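Side-chain contacts in transcription regulator AmtR (PDB 5E57), which probably acts as a TetR-family transcription regulator that binds DNA through a helix-turn-helix domain and takes part in nitrogen regulation: residues E12-A17 with D57-G62; I90-Q95 with S129-L134; R122-L127 with L155-I160. All coordinates share one frame; numbering follows the deposited sequence.

Contact 1 of 3, residues E12-A17 with D57-G62; sequences EILDAA and DALLAG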
loop_
_atom_site.group_PDB
_atom_site.type_symbol
_atom_site.label_atom_id
_atom_site.label_comp_id
_atom_site.label_asym_id
_atom_site.label_seq_id
_atom_site.Cartn_x
_atom_site.Cartn_y
_atom_site.Cartn_z
ATOM N N GLU A 12 -20.082 -2.149 19.450
ATOM C CA GLU A 12 -19.946 -3.603 19.391
ATOM C C GLU A 12 -20.211 -4.096 17.945
ATOM O O GLU A 12 -19.592 -5.018 17.428
ATOM C CB GLU A 12 -20.943 -4.219 20.375
ATOM C CG GLU A 12 -20.297 -5.061 21.452
ATOM C CD GLU A 12 -21.333 -5.796 22.282
ATOM O OE1 GLU A 12 -22.116 -5.075 22.906
ATOM O OE2 GLU A 12 -21.369 -7.059 22.280
ATOM N N ILE A 13 -21.132 -3.421 17.291
ATOM C CA ILE A 13 -21.482 -3.762 15.943
ATOM C C ILE A 13 -20.319 -3.396 15.060
ATOM O O ILE A 13 -19.911 -4.235 14.237
ATOM C CB ILE A 13 -22.754 -3.047 15.470
ATOM C CG1 ILE A 13 -23.950 -3.595 16.232
ATOM C CG2 ILE A 13 -22.950 -3.265 13.979
ATOM C CD1 ILE A 13 -25.134 -2.637 16.204
ATOM N N LEU A 14 -19.780 -2.198 15.248
ATOM C CA LEU A 14 -18.652 -1.733 14.416
ATOM C C LEU A 14 -17.445 -2.660 14.610
ATOM O O LEU A 14 -16.787 -3.060 13.638
ATOM C CB LEU A 14 -18.286 -0.279 14.734
ATOM C CG LEU A 14 -19.239 0.828 14.195
ATOM C CD1 LEU A 14 -18.864 2.131 14.880
ATOM C CD2 LEU A 14 -19.121 0.953 12.676
ATOM N N ASP A 15 -17.160 -3.029 15.867
ATOM C CA ASP A 15 -16.028 -3.885 16.145
ATOM C C ASP A 15 -16.193 -5.266 15.510
ATOM O O ASP A 15 -15.215 -5.835 14.987
ATOM C CB ASP A 15 -15.735 -4.015 17.661
ATOM C CG ASP A 15 -14.527 -4.962 17.942
ATOM O OD1 ASP A 15 -13.361 -4.738 17.474
ATOM O OD2 ASP A 15 -14.746 -5.953 18.645
ATOM N N ALA A 16 -17.411 -5.834 15.616
ATOM C CA ALA A 16 -17.693 -7.117 15.069
ATOM C C ALA A 16 -17.594 -7.099 13.524
ATOM O O ALA A 16 -17.031 -8.016 12.932
ATOM C CB ALA A 16 -19.071 -7.594 15.537
ATOM N N ALA A 17 -18.125 -6.055 12.892
ATOM C CA ALA A 17 -18.061 -5.909 11.433
ATOM C C ALA A 17 -16.611 -5.686 10.960
ATOM O O ALA A 17 -16.224 -6.174 9.867
ATOM C CB ALA A 17 -18.931 -4.739 10.981
ATOM N N ASP A 57 -19.301 2.623 5.887
ATOM C CA ASP A 57 -19.069 4.069 5.894
ATOM C C ASP A 57 -18.532 4.555 7.216
ATOM O O ASP A 57 -17.543 5.289 7.239
ATOM C CB ASP A 57 -20.317 4.851 5.533
ATOM C CG ASP A 57 -20.025 5.942 4.472
ATOM O OD1 ASP A 57 -18.881 5.986 3.904
ATOM O OD2 ASP A 57 -20.959 6.745 4.232
ATOM N N ALA A 58 -19.140 4.130 8.326
ATOM C CA ALA A 58 -18.647 4.585 9.602
ATOM C C ALA A 58 -17.203 4.053 9.867
ATOM O O ALA A 58 -16.359 4.767 10.334
ATOM C CB ALA A 58 -19.603 4.185 10.674
ATOM N N LEU A 59 -16.921 2.804 9.544
ATOM C CA LEU A 59 -15.571 2.283 9.702
ATOM C C LEU A 59 -14.539 3.049 8.914
ATOM O O LEU A 59 -13.521 3.420 9.472
ATOM C CB LEU A 59 -15.500 0.797 9.339
ATOM C CG LEU A 59 -16.301 -0.131 10.231
ATOM C CD1 LEU A 59 -16.436 -1.493 9.611
ATOM C CD2 LEU A 59 -15.666 -0.211 11.620
ATOM N N LEU A 60 -14.821 3.319 7.639
ATOM C CA LEU A 60 -13.884 4.058 6.796
ATOM C C LEU A 60 -13.641 5.480 7.267
ATOM O O LEU A 60 -12.500 5.970 7.306
ATOM C CB LEU A 60 -14.347 4.102 5.328
ATOM C CG LEU A 60 -14.463 2.813 4.529
ATOM C CD1 LEU A 60 -15.159 3.004 3.178
ATOM C CD2 LEU A 60 -13.107 2.150 4.321
ATOM N N ALA A 61 -14.711 6.166 7.627
ATOM C CA ALA A 61 -14.602 7.537 8.098
ATOM C C ALA A 61 -13.721 7.610 9.385
ATOM O O ALA A 61 -12.944 8.533 9.538
ATOM C CB ALA A 61 -16.009 8.102 8.399
ATOM N N GLY A 62 -13.857 6.649 10.306
ATOM C CA GLY A 62 -13.010 6.686 11.516
ATOM C C GLY A 62 -11.534 6.493 11.177
ATOM O O GLY A 62 -10.710 6.717 11.998
#

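Contact 2 of 3, residues I90-Q95 with S129-L134; sequences IYDASQ and SAYRSL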
loop_
_atom_site.group_PDB
_atom_site.type_symbol
_atom_site.label_atom_id
_atom_site.label_comp_id
_atom_site.label_asym_id
_atom_site.label_seq_id
_atom_site.Cartn_x
_atom_site.Cartn_y
_atom_site.Cartn_z
ATOM N N ILE A 90 3.452 10.996 11.666
ATOM C CA ILE A 90 3.498 10.178 12.885
ATOM C C ILE A 90 2.084 9.929 13.353
ATOM O O ILE A 90 1.706 8.812 13.605
ATOM C CB ILE A 90 4.287 10.837 13.992
ATOM C CG1 ILE A 90 5.727 11.024 13.546
ATOM C CG2 ILE A 90 4.178 10.066 15.319
ATOM C CD1 ILE A 90 6.450 9.831 12.980
ATOM N N TYR A 91 1.270 10.967 13.391
ATOM C CA TYR A 91 -0.045 10.852 13.937
ATOM C C TYR A 91 -0.834 9.910 13.143
ATOM O O TYR A 91 -1.549 9.046 13.687
ATOM C CB TYR A 91 -0.741 12.224 13.956
ATOM C CG TYR A 91 -2.149 12.201 14.493
ATOM C CD1 TYR A 91 -2.391 12.248 15.882
ATOM C CD2 TYR A 91 -3.237 12.120 13.652
ATOM C CE1 TYR A 91 -3.680 12.234 16.394
ATOM C CE2 TYR A 91 -4.558 12.166 14.159
ATOM C CZ TYR A 91 -4.784 12.219 15.536
ATOM O OH TYR A 91 -6.057 12.238 16.090
ATOM N N ASP A 92 -0.751 10.060 11.843
ATOM C CA ASP A 92 -1.635 9.251 10.975
ATOM C C ASP A 92 -1.147 7.792 10.957
ATOM O O ASP A 92 -1.942 6.854 11.130
ATOM C CB ASP A 92 -1.615 9.853 9.559
ATOM C CG ASP A 92 -2.777 9.416 8.699
ATOM O OD1 ASP A 92 -3.609 8.582 9.144
ATOM O OD2 ASP A 92 -2.786 9.905 7.527
ATOM N N ALA A 93 0.151 7.577 10.698
ATOM C CA ALA A 93 0.691 6.205 10.679
ATOM C C ALA A 93 0.392 5.523 12.035
ATOM O O ALA A 93 -0.023 4.310 12.085
ATOM C CB ALA A 93 2.167 6.263 10.405
ATOM N N SER A 94 0.584 6.253 13.124
ATOM C CA SER A 94 0.192 5.682 14.437
ATOM C C SER A 94 -1.246 5.236 14.521
ATOM O O SER A 94 -1.553 4.096 14.994
ATOM C CB SER A 94 0.452 6.641 15.554
ATOM O OG SER A 94 1.803 7.094 15.520
ATOM N N GLN A 95 -2.176 6.092 14.089
ATOM C CA GLN A 95 -3.602 5.690 14.126
ATOM C C GLN A 95 -3.940 4.447 13.254
ATOM O O GLN A 95 -4.726 3.571 13.667
ATOM C CB GLN A 95 -4.484 6.858 13.695
ATOM C CG GLN A 95 -4.709 7.842 14.846
ATOM C CD GLN A 95 -6.079 8.513 14.790
ATOM O OE1 GLN A 95 -6.527 9.161 15.758
ATOM N NE2 GLN A 95 -6.753 8.365 13.645
ATOM N N SER A 129 -4.523 15.265 -0.629
ATOM C CA SER A 129 -4.187 16.565 -1.174
ATOM C C SER A 129 -3.484 17.396 -0.099
ATOM O O SER A 129 -2.551 18.187 -0.415
ATOM C CB SER A 129 -5.470 17.246 -1.704
ATOM O OG SER A 129 -5.213 18.603 -2.000
ATOM N N ALA A 130 -3.872 17.222 1.180
ATOM C CA ALA A 130 -3.204 17.942 2.203
ATOM C C ALA A 130 -1.768 17.502 2.312
ATOM O O ALA A 130 -0.875 18.305 2.493
ATOM C CB ALA A 130 -3.906 17.782 3.525
ATOM N N TYR A 131 -1.531 16.203 2.271
ATOM C CA TYR A 131 -0.178 15.699 2.310
ATOM C C TYR A 131 0.641 16.249 1.193
ATOM O O TYR A 131 1.791 16.634 1.386
ATOM C CB TYR A 131 -0.162 14.150 2.205
ATOM C CG TYR A 131 -0.253 13.385 3.521
ATOM C CD1 TYR A 131 0.877 13.084 4.241
ATOM C CD2 TYR A 131 -1.466 12.855 3.978
ATOM C CE1 TYR A 131 0.822 12.333 5.406
ATOM C CE2 TYR A 131 -1.521 12.111 5.135
ATOM C CZ TYR A 131 -0.372 11.856 5.853
ATOM O OH TYR A 131 -0.455 11.098 7.041
ATOM N N ARG A 132 0.075 16.245 -0.021
ATOM C CA ARG A 132 0.860 16.651 -1.164
ATOM C C ARG A 132 1.274 18.152 -1.066
ATOM O O ARG A 132 2.408 18.518 -1.479
ATOM C CB ARG A 132 0.049 16.380 -2.455
ATOM C CG ARG A 132 0.801 16.713 -3.709
ATOM C CD ARG A 132 -0.066 16.818 -4.939
ATOM N NE ARG A 132 -0.770 15.543 -5.132
ATOM C CZ ARG A 132 -0.264 14.442 -5.706
ATOM N NH1 ARG A 132 0.980 14.404 -6.190
ATOM N NH2 ARG A 132 -1.036 13.359 -5.811
ATOM N N SER A 133 0.357 18.994 -0.559
ATOM C CA SER A 133 0.672 20.391 -0.301
ATOM C C SER A 133 1.779 20.531 0.683
ATOM O O SER A 133 2.694 21.249 0.401
ATOM C CB SER A 133 -0.521 21.197 0.250
ATOM O OG SER A 133 -1.593 21.139 -0.668
ATOM N N LEU A 134 1.685 19.891 1.863
ATOM C CA LEU A 134 2.786 19.969 2.823
ATOM C C LEU A 134 4.058 19.448 2.218
ATOM O O LEU A 134 5.110 20.097 2.313
ATOM C CB LEU A 134 2.508 19.183 4.098
ATOM C CG LEU A 134 1.381 19.745 4.902
ATOM C CD1 LEU A 134 0.946 18.722 5.922
ATOM C CD2 LEU A 134 1.823 21.058 5.560
#

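Contact 3 of 3, residues R122-L127 with L155-I160; sequences RRRAEL and LVESVI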
loop_
_atom_site.group_PDB
_atom_site.type_symbol
_atom_site.label_atom_id
_atom_site.label_comp_id
_atom_site.label_asym_id
_atom_site.label_seq_id
_atom_site.Cartn_x
_atom_site.Cartn_y
_atom_site.Cartn_z
ATOM N N ARG A 122 -13.903 11.315 -1.524
ATOM C CA ARG A 122 -13.546 12.765 -1.543
ATOM C C ARG A 122 -12.810 13.149 -0.271
ATOM O O ARG A 122 -11.893 13.922 -0.281
ATOM C CB ARG A 122 -14.827 13.625 -1.754
ATOM N N ARG A 123 -13.198 12.593 0.852
ATOM C CA ARG A 123 -12.509 12.894 2.060
ATOM C C ARG A 123 -11.064 12.392 2.072
ATOM O O ARG A 123 -10.168 13.079 2.528
ATOM C CB ARG A 123 -13.180 12.236 3.234
ATOM C CG ARG A 123 -14.648 12.495 3.367
ATOM C CD ARG A 123 -14.944 13.893 3.815
ATOM N NE ARG A 123 -14.354 14.260 5.091
ATOM C CZ ARG A 123 -14.505 13.595 6.230
ATOM N NH1 ARG A 123 -15.180 12.429 6.294
ATOM N NH2 ARG A 123 -13.923 14.091 7.328
ATOM N N ARG A 124 -10.869 11.140 1.700
ATOM C CA ARG A 124 -9.567 10.580 1.677
ATOM C C ARG A 124 -8.751 11.322 0.642
ATOM O O ARG A 124 -7.570 11.590 0.875
ATOM C CB ARG A 124 -9.664 9.075 1.356
ATOM C CG ARG A 124 -8.332 8.439 1.184
ATOM C CD ARG A 124 -8.321 6.878 1.305
ATOM N NE ARG A 124 -7.012 6.428 0.803
ATOM C CZ ARG A 124 -6.745 6.332 -0.500
ATOM N NH1 ARG A 124 -7.716 6.555 -1.373
ATOM N NH2 ARG A 124 -5.556 5.985 -0.948
ATOM N N ALA A 125 -9.346 11.652 -0.521
ATOM C CA ALA A 125 -8.612 12.464 -1.497
ATOM C C ALA A 125 -8.161 13.860 -0.950
ATOM O O ALA A 125 -7.102 14.331 -1.278
ATOM C CB ALA A 125 -9.383 12.574 -2.835
ATOM N N GLU A 126 -8.949 14.479 -0.089
ATOM C CA GLU A 126 -8.551 15.725 0.632
ATOM C C GLU A 126 -7.387 15.496 1.597
ATOM O O GLU A 126 -6.501 16.360 1.796
ATOM C CB GLU A 126 -9.710 16.234 1.508
ATOM C CG GLU A 126 -10.581 17.296 0.908
ATOM C CD GLU A 126 -11.820 17.596 1.779
ATOM O OE1 GLU A 126 -11.710 17.773 3.020
ATOM O OE2 GLU A 126 -12.923 17.644 1.210
ATOM N N LEU A 127 -7.365 14.325 2.217
ATOM C CA LEU A 127 -6.218 14.005 3.069
ATOM C C LEU A 127 -4.981 13.920 2.224
ATOM O O LEU A 127 -3.881 14.512 2.552
ATOM C CB LEU A 127 -6.435 12.697 3.799
ATOM C CG LEU A 127 -5.351 12.336 4.791
ATOM C CD1 LEU A 127 -5.077 13.430 5.807
ATOM C CD2 LEU A 127 -5.695 11.026 5.476
ATOM N N LEU A 155 3.708 6.226 1.787
ATOM C CA LEU A 155 4.459 5.640 2.917
ATOM C C LEU A 155 3.628 5.469 4.141
ATOM O O LEU A 155 3.657 4.414 4.790
ATOM C CB LEU A 155 5.723 6.434 3.264
ATOM C CG LEU A 155 6.815 6.184 2.252
ATOM C CD1 LEU A 155 7.845 7.291 2.260
ATOM C CD2 LEU A 155 7.461 4.849 2.545
ATOM N N VAL A 156 2.748 6.422 4.407
ATOM C CA VAL A 156 1.848 6.265 5.561
ATOM C C VAL A 156 0.857 5.147 5.388
ATOM O O VAL A 156 0.622 4.317 6.342
ATOM C CB VAL A 156 1.066 7.570 5.831
ATOM C CG1 VAL A 156 -0.074 7.369 6.796
ATOM C CG2 VAL A 156 2.006 8.665 6.267
ATOM N N GLU A 157 0.273 5.081 4.191
ATOM C CA GLU A 157 -0.679 4.029 3.871
ATOM C C GLU A 157 -0.003 2.658 3.785
ATOM O O GLU A 157 -0.658 1.636 3.976
ATOM C CB GLU A 157 -1.512 4.378 2.580
ATOM C CG GLU A 157 -2.510 5.534 2.910
ATOM C CD GLU A 157 -3.770 5.523 2.081
ATOM O OE1 GLU A 157 -3.713 4.939 0.981
ATOM O OE2 GLU A 157 -4.802 6.150 2.514
ATOM N N SER A 158 1.306 2.627 3.580
ATOM C CA SER A 158 1.994 1.340 3.559
ATOM C C SER A 158 1.902 0.593 4.865
ATOM O O SER A 158 2.078 -0.638 4.924
ATOM C CB SER A 158 3.440 1.464 3.105
ATOM O OG SER A 158 4.270 1.820 4.152
ATOM N N VAL A 159 1.568 1.260 5.939
ATOM C CA VAL A 159 1.459 0.498 7.228
ATOM C C VAL A 159 0.334 -0.572 7.174
ATOM O O VAL A 159 0.383 -1.591 7.888
ATOM C CB VAL A 159 1.405 1.416 8.475
ATOM C CG1 VAL A 159 2.474 2.481 8.415
ATOM C CG2 VAL A 159 0.042 2.062 8.667
ATOM N N ILE A 160 -0.662 -0.295 6.336
ATOM C CA ILE A 160 -1.776 -1.194 6.091
ATOM C C ILE A 160 -1.233 -2.510 5.490
ATOM O O ILE A 160 -1.544 -3.587 5.997
ATOM C CB ILE A 160 -2.811 -0.621 5.141
ATOM C CG1 ILE A 160 -3.554 0.593 5.702
ATOM C CG2 ILE A 160 -3.847 -1.695 4.771
ATOM C CD1 ILE A 160 -4.056 1.515 4.569
#

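Contact 1 of 3, residues E12-A17 with D57-G62
Leu14 and Leu59 meet through matching torsions. In each, CG lies opposite the carbonyl carbon across the bond from CA to CB (chi1 -75° in Leu14, -64° in Leu59). This sends both isobutyl groups into the gap between helix 9-23 and helix 52-61. The two helices belong to the N-terminal, helix-turn-helix domain of the TetR family. The predicted helix-turn-helix motif spans residues 30-49 and lies between them in the chain. Their short segments cross nearly at right angles, with a signed angle of -82° and axes 10.5 Å apart. The contact is small. Its side-chain contacts are apolar, with no polar bond between the segments.

Leu14 does most of the touching from its side with CD2. This methyl meets two partners of helix 52-61. CD2 of Leu14 lies 3.8 Å from CB of Ala58 and 3.8 Å from CD2 of Leu59. The two leucines do not meet end-on. They lie alongside each other, pointing opposite ways, and CD2 of Leu59 also reaches back to CB of Leu14 at 4.1 Å. The other branch of Leu59 turns to the next turn of helix 9-23, where CD1 of Leu59 lies 4.3 Å from CB of Ala17.

Other residues extend the packing. Leu59 also rests on Ala18 and Phe21 of helix 9-23, Leu14 on Phe49, and Ala17 on Ile34 of helix 31-38. Helix 52-61 is thus tied to the first helix of the DNA-binding domain. The leucine overlap carries down to the backbone of helix 9-23: CD2 of Leu59 lies 3.7 Å from the carbonyl O of Leu14.

Contact 2 of 3, residues I90-Q95 with S129-L134
Asp92 and Tyr131 join two helices of the C-terminal ligand-binding domain of this all-helical TetR-family regulator. Helix 82-98 supplies the aspartate and helix 118-142 the tyrosine. Their backbones stay far apart, with CA of Asp92 and CA of Tyr131 separated by 10.9 Å. The two side chains together span the gap, most of it covered by Tyr131.

The link is one hydrogen bond. The phenol OH of Tyr131 donates to OD2 of Asp92 at 2.7 Å. The bond falls on the anti lone pair of OD2, the one turned away from OD1. CG of Asp92 is anti to its backbone N (chi1 -162°), which turns the carboxylate to the ring. OD2 of Asp92 arrives at the edge of the ring, in its plane, and sits 3.5 Å from CE2 of Tyr131. The carboxylate is tilted 27° from the ring plane.

Both polar groups are buried, and each gives the other a partner. OD2 of Asp92 is also lined by apolar atoms, CD2 of Leu127 and CG1 of Val156. The side chain of Asp92 comes within about 3 Å of a bound acetate. The acetate probably comes from the crystallisation liquor, but such ions often mark pockets, and here it may mark part of the ligand site.

The Tyr131 ring rests on Leu85, Leu88 and Val89 of helix 82-98, while Asp92 touches Pro67 of helix 65-75. On another side of helix 82-98, Ile90 packs on Trp175 of helix 173-183 and on Thr198 and Leu202 of helix 191-202. The bond thus runs across the inside of the bundle, from helix 82-98 to helix 118-142.

Contact 3 of 3, residues R122-L127 with L155-I160
Arg124 of helix 118-142 reaches Glu157 with a chain extended as far as NE, where the guanidinium turns aside. Its CB points to helix 151-165, and CG stands anti to the backbone N (chi1 174°). CD of Arg124 comes within 3.8 Å of OE2 of Glu157. NE of Arg124 donates to OE2 of Glu157 at 2.8 Å, on the syn lone pair, with an N-H...O angle of 165°. NH2 of Arg124 donates to OE1 of Glu157 at 2.9 Å, from the syn side but somewhat out of the carboxylate plane.

This is a side-on, two-pronged salt bridge. One nitrogen serves each oxygen, and the two flat groups are only 25° from coplanar. The paired bonds fix the rotation of both groups. NH1, the remaining nitrogen, makes a salt bridge to Asp165 of the second subunit. Arg124 therefore joins an intrachain contact to the dimer.

Glu157 is buried, and its side chain lies about 3 Å from a bound acetate. Tyr107 packs on both Arg124 and Glu157. Around the pair, helix 151-165 presents Leu155 to its copy in the second subunit, while Val156 and Val159 face helix 82-98.

In the fold
Contact 1 lies in the DNA-binding domain, and contacts 2 and 3 lie in the ligand-binding domain. Contact 1 is partly buried and held by aliphatic packing. Contact 2 is fully buried and rests on a neutral donor meeting a carboxylate. Contact 3 is partly buried, pairs groups that are probably oppositely charged and reaches the subunit boundary. Contacts 2 and 3 share helix 118-142 and have centres about 8 Å apart. They touch where OH of Tyr131 meets CG2 of Val156 at 3.5 Å. Both have an acidic side chain near bound acetate, unlike contact 1. Contact 1 is about 22 Å from contact 2 and 18 Å from contact 3, centre to centre.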